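Local coordinates for hexokinase (PDB 1BDG), which catalyses, as a hexokinase, the transfer of a phosphate from ATP to glucose and other hexoses, giving hexose 6-phosphates for glycolysis, at residues Lys17-Ser22 against Trp262-Asp267. Residues are numbered along the deposited sequence; the frame is centred on the assembly and turned at random.
Sequences KPFDLS and WRTQFD
Pro-18 and Thr-264 are the nearest pair by CA atoms, 6.6 Å apart. Residues 17-19 form a 3-10 turn in the link between helices 5-16 and 23-41, and Asp-20 is the centre of an inverse gamma turn. Facing them, residues 262-264 lead into helix 265-272. No hydrogen bond joins the segments; the contact is made mostly by side chains. Thr-264 touches both Pro-18 and Phe-19: its CG2 lies 3.6 Å from Pro-18 CB and also stands over one face of the Phe-19 ring, offset toward the rim. The far end of that ring reaches OG1 as well, with Phe-19 CZ 3.5 Å from Thr-264 OG1. Phe-19 CG stands anti to its carbonyl carbon (chi1 -76°), and the ring extends from there to Phe-266. The two rings meet rim to rim, not stacked, their centroids 5.8 Å apart and planes inclined by 29°; Phe-266 CD2 lies at the Phe-19 edge, in the plane of that ring. On the other flank, Leu-21 CD1 approaches the indole of Trp-262 obliquely, 3.7 Å from Trp-262 CD1. Thr-264 also begins its helix in a capping box with Asp-267: Thr-264 N donates to the anti lone pair of Asp-267 OD2 over 3.1 Å, nearly straight at 174°, while Thr-264 OG1 accepts a weak capping bond from Phe-266 N and gives a weak one to Asp-267 OD2. Ile-298 of helix 288-304 touches both phenylalanines and continues the apolar cluster. The contact thus packs the link between helices 5-16 and 23-41 against a helix start whose capping carboxylate, Asp-267, is shared between Thr-264 and a salt bridge to Arg-373 of helix 357-389; cohesion between the segments rests on apolar and aromatic packing, with no polar bond across.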
ATOM      1  N   LYS A  17      -3.384 -22.079 -13.632  1.00 19.77           N
ATOM      2  CA  LYS A  17      -1.974 -22.462 -13.617  1.00 19.66           C
ATOM      3  C   LYS A  17      -1.009 -21.277 -13.823  1.00 17.54           C
ATOM      4  O   LYS A  17       0.029 -21.208 -13.178  1.00 18.06           O
ATOM      5  CB  LYS A  17      -1.705 -23.606 -14.607  1.00 20.89           C
ATOM      6  CG  LYS A  17      -0.500 -24.448 -14.241  1.00 20.52           C
ATOM      7  CD  LYS A  17      -0.452 -25.770 -14.969  1.00 18.05           C
ATOM      8  CE  LYS A  17       0.960 -26.323 -14.840  1.00 22.80           C
ATOM      9  NZ  LYS A  17       1.203 -27.651 -15.465  1.00 23.42           N
ATOM     10  N   PRO A  18      -1.363 -20.300 -14.674  1.00 16.33           N
ATOM     11  CA  PRO A  18      -0.458 -19.166 -14.872  1.00 17.04           C
ATOM     12  C   PRO A  18      -0.190 -18.361 -13.616  1.00 17.81           C
ATOM     13  O   PRO A  18       0.634 -17.457 -13.655  1.00 18.18           O
ATOM     14  CB  PRO A  18      -1.185 -18.330 -15.916  1.00 15.49           C
ATOM     15  CG  PRO A  18      -1.818 -19.359 -16.742  1.00 17.08           C
ATOM     16  CD  PRO A  18      -2.428 -20.261 -15.683  1.00 17.29           C
ATOM     17  N   PHE A  19      -0.953 -18.622 -12.546  1.00 18.25           N
ATOM     18  CA  PHE A  19      -0.766 -17.943 -11.251  1.00 16.04           C
ATOM     19  C   PHE A  19       0.254 -18.700 -10.407  1.00 16.32           C
ATOM     20  O   PHE A  19       0.837 -18.130  -9.498  1.00 15.95           O
ATOM     21  CB  PHE A  19      -2.061 -17.882 -10.444  1.00 13.82           C
ATOM     22  CG  PHE A  19      -3.037 -16.870 -10.922  1.00 13.03           C
ATOM     23  CD1 PHE A  19      -3.866 -17.142 -12.003  1.00 13.11           C
ATOM     24  CD2 PHE A  19      -3.174 -15.664 -10.263  1.00 13.38           C
ATOM     25  CE1 PHE A  19      -4.826 -16.233 -12.424  1.00 11.36           C
ATOM     26  CE2 PHE A  19      -4.143 -14.734 -10.680  1.00 15.65           C
ATOM     27  CZ  PHE A  19      -4.971 -15.027 -11.767  1.00 12.79           C
ATOM     28  N   ASP A  20       0.407 -19.996 -10.678  1.00 16.20           N
ATOM     29  CA  ASP A  20       1.332 -20.851  -9.949  1.00 18.34           C
ATOM     30  C   ASP A  20       2.793 -20.615 -10.360  1.00 19.69           C
ATOM     31  O   ASP A  20       3.382 -21.406 -11.100  1.00 21.46           O
ATOM     32  CB  ASP A  20       0.958 -22.321 -10.141  1.00 18.15           C
ATOM     33  CG  ASP A  20       1.817 -23.253  -9.311  1.00 21.39           C
ATOM     34  OD1 ASP A  20       2.194 -22.883  -8.179  1.00 23.85           O
ATOM     35  OD2 ASP A  20       2.122 -24.363  -9.782  1.00 23.62           O
ATOM     36  N   LEU A  21       3.376 -19.527  -9.860  1.00 20.55           N
ATOM     37  CA  LEU A  21       4.760 -19.167 -10.172  1.00 18.60           C
ATOM     38  C   LEU A  21       5.782 -19.952  -9.363  1.00 17.16           C
ATOM     39  O   LEU A  21       5.493 -20.441  -8.278  1.00 14.92           O
ATOM     40  CB  LEU A  21       4.963 -17.657 -10.016  1.00 18.25           C
ATOM     41  CG  LEU A  21       3.967 -16.815 -10.826  1.00 17.59           C
ATOM     42  CD1 LEU A  21       4.561 -15.444 -11.106  1.00 16.52           C
ATOM     43  CD2 LEU A  21       3.633 -17.512 -12.145  1.00 17.63           C
ATOM     44  N   SER A  22       6.983 -20.048  -9.917  1.00 17.97           N
ATOM     45  CA  SER A  22       8.093 -20.786  -9.326  1.00 18.98           C
ATOM     46  C   SER A  22       9.086 -19.891  -8.595  1.00 17.47           C
ATOM     47  O   SER A  22       9.152 -18.708  -8.862  1.00 19.57           O
ATOM     48  CB  SER A  22       8.838 -21.542 -10.450  1.00 21.82           C
ATOM     49  OG  SER A  22       9.404 -20.657 -11.419  1.00 19.86           O
ATOM     50  N   TRP A 262       4.420 -12.664 -16.579  1.00 17.69           N
ATOM     51  CA  TRP A 262       3.746 -13.150 -15.399  1.00 17.63           C
ATOM     52  C   TRP A 262       2.328 -12.634 -15.200  1.00 16.88           C
ATOM     53  O   TRP A 262       1.592 -13.141 -14.359  1.00 18.00           O
ATOM     54  CB  TRP A 262       4.638 -12.860 -14.201  1.00 14.04           C
ATOM     55  CG  TRP A 262       6.018 -13.443 -14.411  1.00 12.26           C
ATOM     56  CD1 TRP A 262       6.369 -14.744 -14.297  1.00 13.00           C
ATOM     57  CD2 TRP A 262       7.208 -12.739 -14.783  1.00 11.63           C
ATOM     58  NE1 TRP A 262       7.697 -14.905 -14.564  1.00 11.69           N
ATOM     59  CE2 TRP A 262       8.241 -13.690 -14.870  1.00 10.60           C
ATOM     60  CE3 TRP A 262       7.505 -11.398 -15.059  1.00 12.35           C
ATOM     61  CZ2 TRP A 262       9.542 -13.350 -15.222  1.00  9.67           C
ATOM     62  CZ3 TRP A 262       8.802 -11.060 -15.411  1.00 10.54           C
ATOM     63  CH2 TRP A 262       9.802 -12.040 -15.489  1.00  9.95           C
ATOM     64  N   ARG A 263       1.944 -11.623 -15.962  1.00 17.68           N
ATOM     65  CA  ARG A 263       0.595 -11.091 -15.867  1.00 18.52           C
ATOM     66  C   ARG A 263      -0.348 -11.965 -16.696  1.00 19.33           C
ATOM     67  O   ARG A 263      -0.027 -12.333 -17.827  1.00 18.77           O
ATOM     68  CB  ARG A 263       0.562  -9.638 -16.324  1.00 15.52           C
ATOM     69  CG  ARG A 263       1.385  -8.749 -15.421  1.00 17.49           C
ATOM     70  CD  ARG A 263       1.386  -7.295 -15.853  1.00 19.15           C
ATOM     71  NE  ARG A 263       0.051  -6.721 -15.802  1.00 19.00           N
ATOM     72  CZ  ARG A 263      -0.704  -6.459 -16.867  1.00 17.35           C
ATOM     73  NH1 ARG A 263      -0.264  -6.711 -18.108  1.00 12.78           N
ATOM     74  NH2 ARG A 263      -1.921  -5.963 -16.678  1.00 17.81           N
ATOM     75  N   THR A 264      -1.472 -12.351 -16.087  1.00 20.30           N
ATOM     76  CA  THR A 264      -2.488 -13.193 -16.722  1.00 18.98           C
ATOM     77  C   THR A 264      -3.628 -12.344 -17.282  1.00 18.71           C
ATOM     78  O   THR A 264      -3.639 -11.119 -17.114  1.00 18.60           O
ATOM     79  CB  THR A 264      -3.069 -14.198 -15.714  1.00 19.76           C
ATOM     80  OG1 THR A 264      -3.832 -13.497 -14.727  1.00 22.91           O
ATOM     81  CG2 THR A 264      -1.959 -14.971 -15.023  1.00 19.16           C
ATOM     82  N   GLN A 265      -4.597 -12.996 -17.921  1.00 19.52           N
ATOM     83  CA  GLN A 265      -5.740 -12.287 -18.515  1.00 21.11           C
ATOM     84  C   GLN A 265      -6.681 -11.676 -17.482  1.00 20.31           C
ATOM     85  O   GLN A 265      -7.382 -10.702 -17.758  1.00 20.64           O
ATOM     86  CB  GLN A 265      -6.524 -13.186 -19.488  1.00 21.92           C
ATOM     87  CG  GLN A 265      -6.972 -14.530 -18.915  1.00 26.34           C
ATOM     88  CD  GLN A 265      -8.128 -15.168 -19.692  1.00 26.21           C
ATOM     89  OE1 GLN A 265      -9.297 -14.786 -19.533  1.00 24.33           O
ATOM     90  NE2 GLN A 265      -7.807 -16.162 -20.504  1.00 27.38           N
ATOM     91  N   PHE A 266      -6.681 -12.253 -16.290  1.00 17.94           N
ATOM     92  CA  PHE A 266      -7.503 -11.781 -15.196  1.00 14.31           C
ATOM     93  C   PHE A 266      -6.897 -10.474 -14.693  1.00 14.78           C
ATOM     94  O   PHE A 266      -7.600  -9.557 -14.282  1.00 15.16           O
ATOM     95  CB  PHE A 266      -7.511 -12.850 -14.118  1.00 11.11           C
ATOM     96  CG  PHE A 266      -7.912 -14.206 -14.631  1.00 11.19           C
ATOM     97  CD1 PHE A 266      -9.202 -14.435 -15.096  1.00  9.36           C
ATOM     98  CD2 PHE A 266      -6.993 -15.243 -14.688  1.00  9.37           C
ATOM     99  CE1 PHE A 266      -9.577 -15.669 -15.610  1.00  6.92           C
ATOM    100  CE2 PHE A 266      -7.358 -16.484 -15.201  1.00  9.61           C
ATOM    101  CZ  PHE A 266      -8.661 -16.695 -15.665  1.00  8.26           C
ATOM    102  N   ASP A 267      -5.575 -10.398 -14.759  1.00 15.21           N
ATOM    103  CA  ASP A 267      -4.833  -9.216 -14.352  1.00 15.22           C
ATOM    104  C   ASP A 267      -5.093  -8.093 -15.370  1.00 15.20           C
ATOM    105  O   ASP A 267      -5.191  -6.915 -15.011  1.00 15.54           O
ATOM    106  CB  ASP A 267      -3.322  -9.534 -14.292  1.00 14.67           C
ATOM    107  CG  ASP A 267      -2.927 -10.350 -13.065  1.00 14.01           C
ATOM    108  OD1 ASP A 267      -3.360 -10.016 -11.941  1.00 14.05           O
ATOM    109  OD2 ASP A 267      -2.145 -11.306 -13.217  1.00 13.39           O
TER